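Local coordinates for allophycocyanin beta-18 subunit apoprotein (Chroococcidiopsis thermalis PCC 7203, PDB 6HRK), which binds the bilin chromophore biliverdin IX alpha and emits far-red fluorescence, as an artificial biliprotein derived from a far-red-induced allophycocyanin subunit, at residues V26-L29 against F30-P34. The protein carries 18 engineered substitutions. Numbering follows the deposited sequence.
Sequences VSQL and FQEYP. Engineered in segment 26-29: Gln28 (natural residue Leu).
The phenyl ring of Phe30 carries the carbonyl oxygen of Val26 over one face, 3.1 Å above the plane and displaced toward the rim, while the ring of Tyr33 meets the carbonyl oxygen of Leu29 at its edge, in plane. Both contacts join residues four apart at the C-terminal end of helix 18-32, Tyr33 lying just past its last residue, in the globin-like all-helical phycobilisome fold. Val26 and Phe30 run side by side in the same direction, and with CG of Phe30 anti to its carbonyl carbon (chi1 -62°) the ring lies back along the helix, where CZ comes to 3.3 Å from CG1 of Val26. Beyond this pair, Phe30 also touches Tyr49 of helix 46-69 and the loop residues Leu36, Val37 and Ala43. Replacing Phe30 by an alanine would probably leave the Val26 methyl without its aromatic neighbour and open a gap between this helix and helix 46-69. The same Val26 oxygen accepts the backbone N-H of Phe30, so it serves the helix while facing the ring.

On another side of the helix, the Leu29 side chain crosses that of Tyr33 at a slant, its CD1 brushing CD2 of the Tyr33 ring 4.1 Å away, and it comes within about 5 Å of the bound biliverdin, bringing this turn close to the chromophore pocket. Glu32 turns to helix 94-115, where OE1 forms a salt bridge with Arg99. Tyr33 is the first residue to abandon helical backbone angles, yet its N still donates to Leu29 O at 2.7 Å, nearly along the C=O axis.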
loop_
_atom_site.group_PDB
_atom_site.type_symbol
_atom_site.label_atom_id
_atom_site.label_comp_id
_atom_site.label_asym_id
_atom_site.label_seq_id
_atom_site.Cartn_x
_atom_site.Cartn_y
_atom_site.Cartn_z
ATOM N N VAL A 26 0.625 0.138 -9.401
ATOM C CA VAL A 26 1.001 1.470 -9.915
ATOM C C VAL A 26 0.475 1.641 -11.343
ATOM O O VAL A 26 0.084 2.741 -11.734
ATOM C CB VAL A 26 2.534 1.781 -9.932
ATOM C CG1 VAL A 26 2.761 3.275 -9.734
ATOM C CG2 VAL A 26 3.329 1.014 -8.881
ATOM N N SER A 27 0.478 0.550 -12.111
ATOM C CA SER A 27 -0.051 0.543 -13.477
ATOM C C SER A 27 -1.530 0.947 -13.524
ATOM O O SER A 27 -1.914 1.802 -14.327
ATOM C CB SER A 27 0.141 -0.837 -14.117
ATOM O OG SER A 27 -0.268 -0.841 -15.473
ATOM N N GLN A 28 -2.346 0.342 -12.658
ATOM C CA GLN A 28 -3.779 0.678 -12.587
ATOM C C GLN A 28 -4.022 2.038 -11.920
ATOM O O GLN A 28 -5.021 2.693 -12.212
ATOM C CB GLN A 28 -4.589 -0.419 -11.875
ATOM C CG GLN A 28 -6.028 -0.502 -12.370
ATOM C CD GLN A 28 -6.913 -1.384 -11.511
ATOM O OE1 GLN A 28 -7.525 -0.919 -10.549
ATOM N NE2 GLN A 28 -7.008 -2.659 -11.871
ATOM N N LEU A 29 -3.116 2.450 -11.030
ATOM C CA LEU A 29 -3.165 3.784 -10.414
ATOM C C LEU A 29 -3.045 4.899 -11.458
ATOM O O LEU A 29 -3.805 5.870 -11.413
ATOM C CB LEU A 29 -2.062 3.936 -9.354
ATOM C CG LEU A 29 -2.035 5.215 -8.506
ATOM C CD1 LEU A 29 -3.203 5.247 -7.534
ATOM C CD2 LEU A 29 -0.714 5.340 -7.761
ATOM N N PHE A 30 -2.103 4.753 -12.394
ATOM C CA PHE A 30 -1.892 5.752 -13.455
ATOM C C PHE A 30 -3.013 5.804 -14.496
ATOM O O PHE A 30 -3.144 6.811 -15.186
ATOM C CB PHE A 30 -0.557 5.531 -14.185
ATOM C CG PHE A 30 0.668 5.652 -13.309
ATOM C CD1 PHE A 30 0.776 6.639 -12.325
ATOM C CD2 PHE A 30 1.744 4.792 -13.502
ATOM C CE1 PHE A 30 1.917 6.737 -11.540
ATOM C CE2 PHE A 30 2.883 4.890 -12.722
ATOM C CZ PHE A 30 2.974 5.865 -11.742
ATOM N N GLN A 31 -3.790 4.729 -14.638
ATOM C CA GLN A 31 -5.016 4.766 -15.455
ATOM C C GLN A 31 -6.058 5.692 -14.831
ATOM O O GLN A 31 -6.630 6.547 -15.506
ATOM C CB GLN A 31 -5.629 3.368 -15.635
ATOM C CG GLN A 31 -5.181 2.625 -16.883
ATOM C CD GLN A 31 -6.128 1.490 -17.244
ATOM O OE1 GLN A 31 -6.420 0.624 -16.417
ATOM N NE2 GLN A 31 -6.615 1.494 -18.482
ATOM N N GLU A 32 -6.290 5.505 -13.535
ATOM C CA GLU A 32 -7.318 6.248 -12.800
ATOM C C GLU A 32 -6.848 7.650 -12.410
ATOM O O GLU A 32 -7.665 8.570 -12.329
ATOM C CB GLU A 32 -7.745 5.466 -11.557
ATOM C CG GLU A 32 -8.290 4.077 -11.865
ATOM C CD GLU A 32 -8.534 3.252 -10.621
ATOM O OE1 GLU A 32 -9.046 3.805 -9.632
ATOM O OE2 GLU A 32 -8.224 2.044 -10.631
ATOM N N TYR A 33 -5.543 7.801 -12.163
ATOM C CA TYR A 33 -4.921 9.100 -11.893
ATOM C C TYR A 33 -3.778 9.360 -12.879
ATOM O O TYR A 33 -2.606 9.243 -12.515
ATOM C CB TYR A 33 -4.411 9.154 -10.452
ATOM C CG TYR A 33 -5.516 9.108 -9.427
ATOM C CD1 TYR A 33 -6.122 10.278 -8.976
ATOM C CD2 TYR A 33 -5.968 7.890 -8.913
ATOM C CE1 TYR A 33 -7.140 10.240 -8.030
ATOM C CE2 TYR A 33 -6.986 7.843 -7.971
ATOM C CZ TYR A 33 -7.565 9.019 -7.533
ATOM O OH TYR A 33 -8.571 8.979 -6.605
ATOM N N PRO A 34 -4.114 9.721 -14.138
ATOM C CA PRO A 34 -3.082 10.005 -15.149
ATOM C C PRO A 34 -2.284 11.291 -14.900
ATOM O O PRO A 34 -1.236 11.477 -15.517
ATOM C CB PRO A 34 -3.884 10.099 -16.452
ATOM C CG PRO A 34 -5.242 10.526 -16.023
ATOM C CD PRO A 34 -5.475 9.897 -14.683
#